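Local coordinates for CELL WALL surface anchor family protein (Streptococcus pneumoniae, PDB 3ZGH) that binds keratin 10 through a basic, all-beta MSCRAMM-type domain and so probably mediates adhesion of pneumococci to host cells, at residues A[173-178]-A[183-188]; A[36-41]-A[82-87]; A[110-113]-A[119-122]; A[136-141]-A[157-162]; A[28-33]-A[193-198]. All coordinates share one frame; numbering follows the deposited sequence.

Contact 1 of 5, residues A[173-178]-A[183-188]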
# COMPACT_ATOMS: atom_id res chain seq x y z
N THR A 173 -5.91 -3.40 4.43
CA THR A 173 -5.71 -4.73 3.86
C THR A 173 -4.86 -4.62 2.59
O THR A 173 -5.29 -4.05 1.58
CB THR A 173 -7.05 -5.40 3.53
OG1 THR A 173 -7.87 -5.43 4.71
CG2 THR A 173 -6.84 -6.84 3.01
N PRO A 174 -3.64 -5.14 2.63
CA PRO A 174 -2.77 -5.05 1.45
C PRO A 174 -3.25 -5.93 0.31
O PRO A 174 -3.97 -6.90 0.53
CB PRO A 174 -1.41 -5.54 1.97
CG PRO A 174 -1.76 -6.44 3.10
CD PRO A 174 -2.97 -5.81 3.76
N TYR A 175 -2.84 -5.58 -0.89
CA TYR A 175 -3.28 -6.27 -2.07
C TYR A 175 -2.18 -6.18 -3.13
O TYR A 175 -1.57 -5.15 -3.31
CB TYR A 175 -4.57 -5.63 -2.59
CG TYR A 175 -5.10 -6.26 -3.87
CD1 TYR A 175 -6.05 -7.27 -3.84
CD2 TYR A 175 -4.63 -5.85 -5.10
CE1 TYR A 175 -6.53 -7.85 -5.05
CE2 TYR A 175 -5.09 -6.41 -6.28
CZ TYR A 175 -6.03 -7.40 -6.26
OH TYR A 175 -6.46 -7.92 -7.48
N ALA A 176 -1.95 -7.28 -3.83
CA ALA A 176 -1.10 -7.27 -5.00
C ALA A 176 -1.61 -8.39 -5.88
O ALA A 176 -1.96 -9.45 -5.39
CB ALA A 176 0.34 -7.50 -4.61
N ALA A 177 -1.70 -8.13 -7.18
CA ALA A 177 -2.15 -9.15 -8.10
C ALA A 177 -1.56 -8.87 -9.47
O ALA A 177 -1.33 -7.71 -9.83
CB ALA A 177 -3.66 -9.15 -8.18
N ARG A 178 -1.38 -9.92 -10.28
CA ARG A 178 -0.91 -9.71 -11.64
C ARG A 178 -2.09 -9.13 -12.38
O ARG A 178 -3.26 -9.44 -12.04
CB ARG A 178 -0.41 -10.99 -12.26
CG ARG A 178 -1.41 -12.13 -12.34
CD ARG A 178 -0.74 -13.35 -12.98
NE ARG A 178 -1.43 -14.60 -12.67
CZ ARG A 178 -2.18 -15.29 -13.53
NH1 ARG A 178 -2.37 -14.88 -14.78
NH2 ARG A 178 -2.74 -16.42 -13.11
N GLY A 183 -8.40 -11.29 -9.29
CA GLY A 183 -9.05 -12.03 -8.22
C GLY A 183 -8.13 -12.81 -7.28
O GLY A 183 -8.60 -13.38 -6.29
N ILE A 184 -6.84 -12.87 -7.60
CA ILE A 184 -5.88 -13.60 -6.79
C ILE A 184 -4.94 -12.59 -6.11
O ILE A 184 -3.99 -12.09 -6.72
CB ILE A 184 -5.03 -14.59 -7.65
CG1 ILE A 184 -5.93 -15.55 -8.45
CG2 ILE A 184 -4.06 -15.37 -6.78
CD1 ILE A 184 -6.93 -16.33 -7.64
N ASN A 185 -5.24 -12.28 -4.86
CA ASN A 185 -4.40 -11.41 -4.05
C ASN A 185 -3.21 -12.20 -3.52
O ASN A 185 -3.39 -13.18 -2.80
CB ASN A 185 -5.21 -10.84 -2.88
CG ASN A 185 -4.42 -9.91 -2.03
OD1 ASN A 185 -3.24 -9.64 -2.28
ND2 ASN A 185 -5.07 -9.37 -1.00
N TYR A 186 -2.01 -11.76 -3.87
CA TYR A 186 -0.78 -12.42 -3.44
C TYR A 186 -0.54 -12.38 -1.90
O TYR A 186 0.20 -13.20 -1.37
CB TYR A 186 0.40 -11.76 -4.15
CG TYR A 186 0.49 -12.07 -5.65
CD1 TYR A 186 -0.16 -13.16 -6.21
CD2 TYR A 186 1.23 -11.25 -6.51
CE1 TYR A 186 -0.06 -13.44 -7.55
CE2 TYR A 186 1.35 -11.53 -7.85
CZ TYR A 186 0.70 -12.62 -8.37
OH TYR A 186 0.80 -12.91 -9.73
N PHE A 187 -1.16 -11.42 -1.21
CA PHE A 187 -1.11 -11.35 0.25
C PHE A 187 -2.24 -12.14 0.92
O PHE A 187 -2.37 -12.13 2.15
CB PHE A 187 -1.19 -9.89 0.70
CG PHE A 187 -0.05 -9.07 0.22
CD1 PHE A 187 1.24 -9.33 0.68
CD2 PHE A 187 -0.26 -8.05 -0.69
CE1 PHE A 187 2.32 -8.57 0.23
CE2 PHE A 187 0.80 -7.28 -1.13
CZ PHE A 187 2.09 -7.54 -0.69
N ASN A 188 -3.10 -12.73 0.10
CA ASN A 188 -4.23 -13.57 0.54
C ASN A 188 -4.98 -13.13 1.79
O ASN A 188 -5.21 -13.95 2.69
CB ASN A 188 -3.77 -15.01 0.73
CG ASN A 188 -4.94 -16.00 0.70
OD1 ASN A 188 -6.08 -15.62 0.37
ND2 ASN A 188 -4.67 -17.26 1.03
O HOH W 1 -3.07 -12.27 -9.25
O HOH W 2 -1.92 -14.97 -10.17
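Tyr186, Phe187 and Ala176 bury the most surface in this contact, and Asn185 makes most of its bonds. Asn185 forms an Asx turn and also starts a type I beta turn that ends at Asn188. Its CG is anti to the backbone N (chi1 -179°), which carries the amide across to 173-178. Asn185 ND2 donates to Pro174 O at 3.1 Å, and meets that oxygen on a lone pair, in the carbonyl plane. Asn185 OD1 accepts twice, from Ala176 N at 3.1 Å and from Phe187 N at 2.9 Å. These two N-H groups come from opposite faces of the amide plane, so they hold its rotation. Next to it, Tyr186 N gives a nearly straight bond of 2.8 Å to Ala176 O.

Phe187 is directed at 173-178, and Phe187 CE2 lies 3.5 Å from Ala176 CB. Pro174 CB makes an off-centre CH-pi contact with the same ring. Tyr47 packs edge-to-face with Phe187 from strand 43-53. The Tyr186 ring runs along 176-178, with Ala177 CA over one face near the rim. Its hydroxyl bonds to the hydroxyl of Tyr84. The contact thus joins the loop leading into strand 177-178 to the turn that precedes strand 193-195. One water bridges the segments as well: it accepts from Arg178 N and donates to Ile184 O, 2.7 Å away.

Contact 2 of 5, residues A[36-41]-A[82-87]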
# COMPACT_ATOMS: atom_id res chain seq x y z
N GLY A 36 3.64 -11.76 1.16
CA GLY A 36 2.82 -12.78 0.53
C GLY A 36 3.66 -13.52 -0.50
O GLY A 36 4.89 -13.50 -0.43
N VAL A 37 3.00 -14.20 -1.43
CA VAL A 37 3.68 -15.03 -2.41
C VAL A 37 3.17 -14.68 -3.79
O VAL A 37 1.96 -14.72 -4.06
CB VAL A 37 3.44 -16.54 -2.11
CG1 VAL A 37 3.98 -17.43 -3.26
CG2 VAL A 37 4.10 -16.92 -0.78
N ASP A 38 4.09 -14.32 -4.66
CA ASP A 38 3.75 -14.17 -6.09
C ASP A 38 3.61 -15.57 -6.69
O ASP A 38 4.60 -16.28 -6.78
CB ASP A 38 4.85 -13.37 -6.81
CG ASP A 38 4.62 -13.23 -8.30
OD1 ASP A 38 4.33 -14.25 -9.00
OD2 ASP A 38 4.73 -12.07 -8.79
N SER A 39 2.37 -15.94 -7.06
CA SER A 39 2.00 -17.28 -7.59
C SER A 39 2.69 -17.66 -8.89
O SER A 39 2.82 -18.85 -9.22
CB SER A 39 0.52 -17.31 -7.99
OG SER A 39 -0.36 -16.99 -6.96
N VAL A 40 3.05 -16.66 -9.68
CA VAL A 40 3.59 -16.93 -11.00
C VAL A 40 5.06 -17.26 -10.89
O VAL A 40 5.52 -18.21 -11.50
CB VAL A 40 3.38 -15.73 -11.95
CG1 VAL A 40 4.02 -16.02 -13.33
CG2 VAL A 40 1.90 -15.44 -12.10
N TYR A 41 5.80 -16.47 -10.14
CA TYR A 41 7.24 -16.65 -10.06
C TYR A 41 7.68 -17.40 -8.78
O TYR A 41 8.85 -17.71 -8.62
CB TYR A 41 7.96 -15.29 -10.22
CG TYR A 41 7.81 -14.77 -11.64
CD1 TYR A 41 8.53 -15.34 -12.68
CD2 TYR A 41 6.88 -13.79 -11.94
CE1 TYR A 41 8.36 -14.90 -14.00
CE2 TYR A 41 6.71 -13.33 -13.27
CZ TYR A 41 7.45 -13.90 -14.28
OH TYR A 41 7.26 -13.45 -15.56
N PRO A 82 10.07 -8.79 -18.51
CA PRO A 82 10.02 -7.33 -18.34
C PRO A 82 8.60 -6.79 -18.41
O PRO A 82 8.33 -5.79 -17.75
CB PRO A 82 10.81 -6.78 -19.53
CG PRO A 82 11.65 -7.92 -20.03
CD PRO A 82 10.94 -9.20 -19.63
N GLY A 83 7.72 -7.39 -19.23
CA GLY A 83 6.36 -6.90 -19.37
C GLY A 83 5.33 -7.49 -18.42
O GLY A 83 4.15 -7.13 -18.51
N TYR A 84 5.74 -8.41 -17.52
CA TYR A 84 4.88 -8.85 -16.42
C TYR A 84 4.48 -7.61 -15.67
O TYR A 84 5.26 -6.67 -15.59
CB TYR A 84 5.69 -9.74 -15.46
CG TYR A 84 4.97 -10.25 -14.23
CD1 TYR A 84 3.90 -11.13 -14.34
CD2 TYR A 84 5.41 -9.91 -12.97
CE1 TYR A 84 3.27 -11.64 -13.19
CE2 TYR A 84 4.79 -10.40 -11.82
CZ TYR A 84 3.73 -11.27 -11.94
OH TYR A 84 3.12 -11.79 -10.82
N SER A 85 3.28 -7.57 -15.09
CA SER A 85 2.86 -6.38 -14.37
C SER A 85 1.91 -6.68 -13.22
O SER A 85 1.05 -7.58 -13.35
CB SER A 85 2.16 -5.41 -15.35
OG SER A 85 2.03 -4.14 -14.73
N ILE A 86 2.04 -5.93 -12.13
CA ILE A 86 1.16 -6.10 -10.97
C ILE A 86 0.44 -4.81 -10.54
O ILE A 86 0.97 -3.72 -10.75
CB ILE A 86 1.94 -6.63 -9.74
CG1 ILE A 86 3.10 -5.71 -9.39
CG2 ILE A 86 2.46 -8.06 -9.99
CD1 ILE A 86 3.68 -5.98 -8.00
N TYR A 87 -0.76 -4.96 -9.97
CA TYR A 87 -1.47 -3.86 -9.29
C TYR A 87 -1.18 -3.90 -7.79
O TYR A 87 -0.88 -4.98 -7.26
CB TYR A 87 -2.97 -4.04 -9.45
CG TYR A 87 -3.52 -3.89 -10.86
CD1 TYR A 87 -3.24 -2.76 -11.62
CD2 TYR A 87 -4.35 -4.86 -11.40
CE1 TYR A 87 -3.78 -2.61 -12.89
CE2 TYR A 87 -4.88 -4.73 -12.65
CZ TYR A 87 -4.59 -3.60 -13.40
OH TYR A 87 -5.13 -3.47 -14.66
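Asp38 OD2 takes a short hydrogen bond of 2.6 Å from Tyr84 OH. The hydroxyl comes from the syn side, 29° out of the carboxylate plane. Tyr66 OH also bonds to this oxygen, and Tyr84 OH has a further bond to the hydroxyl of Tyr186. The polar end of Tyr84 is therefore part of a small network of hydroxyls round one carboxylate. A carboxylate with this many donors would probably stay ionised.

The other oxygen, Asp38 OD1, turns back on its own segment. Val40 N donates to Asp38 OD1 at 2.8 Å, nearly along the C-O axis. Tyr41 N donates to Asp38 OD1 at 2.9 Å, from above the carboxylate plane. With both oxygens bonded, the carboxylate is held against rotation.

The rings of Tyr41 and Tyr84 make a T-shaped pair. The edge of Tyr41 points at the face of Tyr84, with planes at 85° and centroids 4.8 Å apart. Tyr41 CE2 sits over the centre of the Tyr84 ring, 3.7 Å from Tyr84 CG. The Tyr41 hydroxyl bonds to Arg81 N. Val40 CG2 adds a looser contact at 4.2 Å from Tyr84 CE1.

The contact joins Asp38 and the turn that follows it to the residue just before strand 85-87. At its centre is an Asx turn extended to an Asx motif, where an aspartate side chain accepts from the backbone N-H groups two and three residues on.

Contact 3 of 5, residues A[110-113]-A[119-122]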
# COMPACT_ATOMS: atom_id res chain seq x y z
N LYS A 110 -2.08 9.47 -4.38
CA LYS A 110 -1.00 9.64 -5.34
C LYS A 110 -0.41 8.26 -5.61
O LYS A 110 -0.36 7.41 -4.70
CB LYS A 110 0.07 10.56 -4.77
CG LYS A 110 -0.39 12.03 -4.60
CD LYS A 110 0.78 12.89 -4.13
CE LYS A 110 0.34 14.28 -3.64
NZ LYS A 110 -0.32 15.11 -4.70
N ASN A 111 -0.02 8.01 -6.85
CA ASN A 111 0.65 6.74 -7.22
C ASN A 111 1.98 7.05 -7.89
O ASN A 111 2.06 7.97 -8.72
CB ASN A 111 -0.21 5.97 -8.22
CG ASN A 111 -1.52 5.54 -7.65
OD1 ASN A 111 -1.56 4.74 -6.73
ND2 ASN A 111 -2.61 6.04 -8.21
N TYR A 112 3.00 6.28 -7.56
CA TYR A 112 4.32 6.52 -8.11
C TYR A 112 5.20 5.31 -7.96
O TYR A 112 4.89 4.41 -7.19
CB TYR A 112 4.98 7.78 -7.50
CG TYR A 112 4.95 7.94 -6.01
CD1 TYR A 112 6.11 7.73 -5.26
CD2 TYR A 112 3.79 8.34 -5.35
CE1 TYR A 112 6.10 7.89 -3.83
CE2 TYR A 112 3.78 8.51 -3.93
CZ TYR A 112 4.95 8.27 -3.19
OH TYR A 112 4.97 8.43 -1.82
N ILE A 113 6.28 5.26 -8.75
CA ILE A 113 7.28 4.23 -8.62
C ILE A 113 8.37 4.79 -7.73
O ILE A 113 8.80 5.95 -7.91
CB ILE A 113 7.86 3.84 -9.99
CG1 ILE A 113 6.76 3.28 -10.90
CG2 ILE A 113 9.01 2.83 -9.83
CD1 ILE A 113 6.20 1.95 -10.41
N ARG A 119 12.92 6.58 -2.76
CA ARG A 119 12.89 7.85 -3.50
C ARG A 119 12.04 7.75 -4.76
O ARG A 119 12.10 6.76 -5.47
CB ARG A 119 14.31 8.25 -3.91
CG ARG A 119 14.83 9.47 -3.18
CD ARG A 119 16.31 9.70 -3.49
NE ARG A 119 17.16 8.77 -2.74
CZ ARG A 119 17.57 8.98 -1.49
NH1 ARG A 119 17.22 10.08 -0.83
NH2 ARG A 119 18.35 8.08 -0.89
N GLN A 120 11.26 8.78 -5.06
CA GLN A 120 10.39 8.77 -6.23
C GLN A 120 11.18 8.69 -7.54
O GLN A 120 12.13 9.43 -7.74
CB GLN A 120 9.43 9.97 -6.26
CG GLN A 120 8.52 9.94 -7.48
CD GLN A 120 7.65 11.17 -7.62
OE1 GLN A 120 7.60 11.80 -8.70
NE2 GLN A 120 6.94 11.52 -6.55
N VAL A 121 10.75 7.79 -8.42
CA VAL A 121 11.36 7.62 -9.74
C VAL A 121 10.50 8.30 -10.80
O VAL A 121 11.02 8.96 -11.68
CB VAL A 121 11.48 6.12 -10.13
CG1 VAL A 121 11.79 5.98 -11.62
CG2 VAL A 121 12.53 5.43 -9.29
N LEU A 122 9.19 8.07 -10.76
CA LEU A 122 8.28 8.75 -11.67
C LEU A 122 6.91 8.71 -11.04
O LEU A 122 6.67 7.91 -10.13
CB LEU A 122 8.26 8.10 -13.06
CG LEU A 122 7.77 6.65 -13.19
CD1 LEU A 122 6.26 6.53 -13.13
CD2 LEU A 122 8.25 6.05 -14.50
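The ring of Tyr112 carries the amide end of Gln120 over one face. Gln120 NE2 is 4.1 Å from Tyr112 CG. The two side chains cross at about a right angle, and the ring and amide planes are 44° apart. Gln120 gets there with an extended chain, its CG anti to the backbone N. Its aliphatic part also packs on the ring, with Gln120 CG 4.0 Å from Tyr112 CD1. At the base of the tyrosine, Tyr112 CB comes within 3.1 Å of Leu122 O.

The backbones are held by two hydrogen bonds, both at Ile113. Ile113 N donates to Leu122 O at 3.0 Å. Val121 N donates to Ile113 O at 2.7 Å, with an N-H...O angle of 170°. Ile113 and Leu122 form an antiparallel hydrogen-bonded pair, and Val121 also faces Ile113. This is a classic beta bulge. The short strand segments run at 92° to each other, well away from the antiparallel direction.

The apolar side chains pack beside the bulge. Ile113 and Leu122 lie side by side and point the same way, with Ile113 CG1 4.0 Å from Leu122 CD1. Val121 CB meets Ile113 CG2 at 4.1 Å.

The contact belongs to the beta hairpin of strands 109-114 and 120-131. Strand 154-162 flanks strand 109-114 on its other side in the large antiparallel sheet. There Tyr112 packs on Thr156 and Ser158, and Ile113 on Leu155.

Contact 4 of 5, residues A[136-141]-A[157-162]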
# COMPACT_ATOMS: atom_id res chain seq x y z
N TYR A 136 -13.28 1.77 2.10
CA TYR A 136 -12.89 2.44 0.87
C TYR A 136 -12.01 1.53 -0.01
O TYR A 136 -11.25 0.69 0.51
CB TYR A 136 -12.09 3.71 1.20
CG TYR A 136 -12.84 4.77 1.97
CD1 TYR A 136 -13.49 5.81 1.31
CD2 TYR A 136 -12.91 4.73 3.34
CE1 TYR A 136 -14.21 6.77 1.99
CE2 TYR A 136 -13.62 5.70 4.06
CZ TYR A 136 -14.27 6.72 3.37
OH TYR A 136 -14.97 7.69 4.06
N THR A 137 -12.09 1.74 -1.32
CA THR A 137 -11.03 1.28 -2.23
C THR A 137 -10.72 2.43 -3.16
O THR A 137 -11.34 3.49 -3.08
CB THR A 137 -11.48 0.08 -3.10
OG1 THR A 137 -12.35 -0.77 -2.36
CG2 THR A 137 -10.27 -0.73 -3.57
N TRP A 138 -9.77 2.24 -4.07
CA TRP A 138 -9.57 3.22 -5.11
C TRP A 138 -9.43 2.58 -6.48
O TRP A 138 -9.17 1.38 -6.60
CB TRP A 138 -8.38 4.12 -4.77
CG TRP A 138 -7.00 3.47 -4.70
CD1 TRP A 138 -6.13 3.28 -5.74
CD2 TRP A 138 -6.34 2.98 -3.53
NE1 TRP A 138 -4.96 2.71 -5.28
CE2 TRP A 138 -5.07 2.51 -3.92
CE3 TRP A 138 -6.70 2.90 -2.17
CZ2 TRP A 138 -4.17 1.95 -3.02
CZ3 TRP A 138 -5.80 2.35 -1.28
CH2 TRP A 138 -4.55 1.89 -1.70
N GLY A 139 -9.67 3.39 -7.51
CA GLY A 139 -9.61 2.95 -8.90
C GLY A 139 -8.59 3.74 -9.71
O GLY A 139 -7.78 4.49 -9.15
N ASN A 140 -8.62 3.59 -11.03
CA ASN A 140 -7.51 4.07 -11.85
C ASN A 140 -6.22 3.61 -11.18
O ASN A 140 -5.29 4.40 -10.98
CB ASN A 140 -7.54 5.60 -11.98
CG ASN A 140 -8.56 6.09 -13.01
OD1 ASN A 140 -8.88 5.40 -13.97
ND2 ASN A 140 -9.06 7.31 -12.81
N GLY A 141 -6.19 2.33 -10.80
CA GLY A 141 -5.08 1.79 -10.02
C GLY A 141 -3.84 1.67 -10.88
O GLY A 141 -3.90 1.27 -12.06
N SER A 157 1.68 4.13 -3.15
CA SER A 157 0.50 4.95 -3.15
C SER A 157 0.49 5.71 -1.82
O SER A 157 0.91 5.13 -0.78
CB SER A 157 -0.75 4.08 -3.26
OG SER A 157 -0.85 3.39 -4.53
N SER A 158 0.06 6.97 -1.82
CA SER A 158 -0.00 7.70 -0.55
C SER A 158 -1.23 8.58 -0.54
O SER A 158 -1.71 9.02 -1.60
CB SER A 158 1.24 8.57 -0.31
OG SER A 158 1.34 9.54 -1.35
N TRP A 159 -1.76 8.83 0.67
CA TRP A 159 -2.96 9.65 0.84
C TRP A 159 -2.97 10.16 2.28
O TRP A 159 -2.21 9.64 3.13
CB TRP A 159 -4.24 8.85 0.53
CG TRP A 159 -4.48 7.67 1.43
CD1 TRP A 159 -5.29 7.62 2.56
CD2 TRP A 159 -3.93 6.36 1.29
NE1 TRP A 159 -5.24 6.36 3.14
CE2 TRP A 159 -4.41 5.57 2.37
CE3 TRP A 159 -3.05 5.78 0.37
CZ2 TRP A 159 -4.06 4.24 2.54
CZ3 TRP A 159 -2.69 4.44 0.55
CH2 TRP A 159 -3.21 3.69 1.62
N THR A 160 -3.79 11.16 2.54
CA THR A 160 -3.97 11.66 3.88
C THR A 160 -5.43 11.49 4.29
O THR A 160 -6.33 11.36 3.44
CB THR A 160 -3.59 13.14 3.98
OG1 THR A 160 -4.39 13.87 3.06
CG2 THR A 160 -2.09 13.35 3.64
N VAL A 161 -5.67 11.52 5.60
CA VAL A 161 -7.04 11.43 6.14
C VAL A 161 -7.12 12.41 7.30
O VAL A 161 -6.31 12.30 8.24
CB VAL A 161 -7.36 10.00 6.66
CG1 VAL A 161 -8.80 9.93 7.12
CG2 VAL A 161 -7.11 8.92 5.56
N PRO A 162 -8.08 13.35 7.26
CA PRO A 162 -8.16 14.32 8.35
C PRO A 162 -8.51 13.64 9.67
O PRO A 162 -9.30 12.69 9.69
CB PRO A 162 -9.31 15.26 7.93
CG PRO A 162 -9.48 15.04 6.44
CD PRO A 162 -9.05 13.62 6.18
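The strands that carry Trp138 and Trp159, 136-138 and 154-162, belong to one large antiparallel sheet but are not neighbours in it. Strand 136-138 is at the sheet edge, and strands 120-131 and 109-114 come between the two. No backbone hydrogen bond links 136-141 to 157-162. The side chains alone bridge the gap, with Trp138, Ser157 and Trp159 pointing across it.

Each indole has its CG between the backbone N and the carbonyl carbon (chi1 65° for Trp138 and 62° for Trp159). The two side chains cross at about a right angle. Their six-membered rings are oblique, with planes at 50° and centroids 5.2 Å apart. Trp138 CH2 lies 3.9 Å from Trp159 CZ3, and Trp138 CZ3 sits over one face of Trp159. Phe60 of strand 57-65 stacks on Trp159 as well. Next to CH2, Trp138 CZ2 is 3.9 Å from Ser157 OG. That hydroxyl is bonded elsewhere, to Asn111 OD1 and Asn88 ND2.

All three touching residues are buried. The contact is thus mainly apolar and aromatic, and the one polar atom that touches, Ser157 OG, has its hydrogen-bond partners in Asn111 and Asn88.

Contact 5 of 5, residues A[28-33]-A[193-198]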
# COMPACT_ATOMS: atom_id res chain seq x y z
N GLU A 28 3.78 11.05 15.44
CA GLU A 28 4.06 9.65 15.73
C GLU A 28 3.90 8.90 14.44
O GLU A 28 2.87 9.08 13.73
CB GLU A 28 3.09 9.08 16.78
CG GLU A 28 3.36 7.59 17.00
CD GLU A 28 2.45 6.96 18.04
OE1 GLU A 28 1.71 7.71 18.73
OE2 GLU A 28 2.50 5.72 18.18
N THR A 29 4.84 8.01 14.16
CA THR A 29 4.84 7.27 12.90
C THR A 29 5.01 5.77 13.23
O THR A 29 5.84 5.42 14.09
CB THR A 29 6.02 7.72 11.97
OG1 THR A 29 5.80 9.08 11.58
CG2 THR A 29 6.11 6.86 10.68
N LYS A 30 4.21 4.93 12.60
CA LYS A 30 4.43 3.50 12.70
C LYS A 30 4.68 2.93 11.33
O LYS A 30 4.03 3.36 10.35
CB LYS A 30 3.23 2.80 13.35
CG LYS A 30 3.12 3.08 14.87
CD LYS A 30 1.85 2.46 15.45
CE LYS A 30 1.97 2.29 16.95
NZ LYS A 30 0.73 1.72 17.56
N VAL A 31 5.60 1.99 11.23
CA VAL A 31 5.84 1.29 9.97
C VAL A 31 5.47 -0.18 10.16
O VAL A 31 5.98 -0.86 11.09
CB VAL A 31 7.31 1.42 9.56
CG1 VAL A 31 7.63 0.59 8.28
CG2 VAL A 31 7.71 2.92 9.40
N TYR A 32 4.61 -0.68 9.28
CA TYR A 32 4.18 -2.08 9.27
C TYR A 32 4.72 -2.69 8.00
O TYR A 32 4.80 -2.00 6.97
CB TYR A 32 2.67 -2.17 9.20
CG TYR A 32 1.95 -1.52 10.36
CD1 TYR A 32 1.61 -2.25 11.49
CD2 TYR A 32 1.62 -0.17 10.33
CE1 TYR A 32 0.97 -1.66 12.56
CE2 TYR A 32 0.97 0.42 11.40
CZ TYR A 32 0.65 -0.33 12.49
OH TYR A 32 0.03 0.27 13.54
N THR A 33 5.09 -3.98 8.04
CA THR A 33 5.47 -4.68 6.81
C THR A 33 4.81 -6.06 6.85
O THR A 33 4.41 -6.55 7.93
CB THR A 33 6.99 -4.90 6.68
OG1 THR A 33 7.46 -5.77 7.73
CG2 THR A 33 7.78 -3.58 6.75
N VAL A 193 -3.42 -4.75 8.64
CA VAL A 193 -2.99 -3.79 9.66
C VAL A 193 -4.23 -3.29 10.39
O VAL A 193 -5.16 -2.77 9.76
CB VAL A 193 -2.24 -2.60 9.05
CG1 VAL A 193 -1.87 -1.55 10.13
CG2 VAL A 193 -0.98 -3.11 8.27
N VAL A 194 -4.25 -3.49 11.71
CA VAL A 194 -5.36 -3.07 12.55
C VAL A 194 -4.81 -2.13 13.60
O VAL A 194 -3.96 -2.52 14.40
CB VAL A 194 -6.01 -4.27 13.22
CG1 VAL A 194 -7.12 -3.82 14.19
CG2 VAL A 194 -6.58 -5.21 12.18
N GLU A 195 -5.29 -0.89 13.59
CA GLU A 195 -4.90 0.09 14.59
C GLU A 195 -6.12 0.43 15.45
O GLU A 195 -7.19 0.75 14.92
CB GLU A 195 -4.36 1.34 13.89
CG GLU A 195 -3.61 2.32 14.74
CD GLU A 195 -2.11 2.10 14.69
OE1 GLU A 195 -1.60 1.47 15.65
OE2 GLU A 195 -1.46 2.55 13.72
N SER A 196 -6.05 0.19 16.74
CA SER A 196 -7.07 0.72 17.70
C SER A 196 -6.99 2.23 18.04
O SER A 196 -5.98 2.92 17.70
CB SER A 196 -6.97 -0.10 18.96
OG SER A 196 -7.80 -1.19 18.72
N SER A 197 -8.00 2.78 18.75
CA SER A 197 -8.99 2.03 19.52
C SER A 197 -10.48 2.32 19.16
O SER A 197 -10.84 3.51 18.98
CB SER A 197 -8.71 2.33 21.01
OG SER A 197 -9.60 1.65 21.89
N THR A 198 -11.31 1.26 19.02
CA THR A 198 -12.78 1.36 19.15
C THR A 198 -13.09 2.46 20.20
O THR A 198 -14.17 2.51 20.83
CB THR A 198 -13.47 -0.04 19.56
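Glu195 bonds to Lys30 and Tyr32 between the edge strands of two sheets. Strand 28-38 is an edge strand of the large antiparallel sheet. Strand 193-195 is an edge strand of a small three-stranded sheet. The two run roughly antiparallel, 151° apart, but their axes come no closer than 9.5 Å. Side chains therefore make the contact. Lys30 NZ forms a salt bridge with Glu195 OE1 at 3.0 Å, from the syn side of the carboxylate. Tyr32 OH donates to Glu195 OE2 at 2.7 Å, from above the carboxylate plane. Each carboxylate oxygen thus has its own donor, which should help to fix how the group is turned. Glu195 reaches them with a chain bent at chi2 (95°). Lys30, with an extended chain, crosses Glu195 at an oblique angle, and Lys30 CD also lies 3.6 Å from Glu195 OE1. The lysine is exposed, so water probably weakens the salt bridge.

Apolar packing lies next to these bonds. Val193 packs on the Tyr32 ring, and its other neighbours include Tyr47 and Phe170. Val193 CG2 lies 3.9 Å from Tyr32 CB, near the root of the ring. The aromatic contact is a CH-pi interaction with the same valine. Val193 CG1 sits over the centre of the Tyr32 ring, 3.5 Å from its centroid and 4° off the ring normal.

How the contacts relate
Contact 5 joins residues near the two ends of the modelled chain, and the other four contacts fall between its segments in sequence. Contacts 2, 3, 4 and 1 follow one another along the chain. Contacts 1 and 2 have centres 10 Å apart and touch: Ala177 O meets Tyr87 N, where strands 177-178 and 85-87 are neighbours in a small sheet. Contacts 3 and 4 have centres 14 Å apart and lie within the large sheet, where Lys110 N meets Ser158 O. Contacts 2 and 5 have centres 27 Å apart, on opposite sides of the chain's centre. They link strand 28-38 of the large sheet to two different small sheets of this all-beta domain.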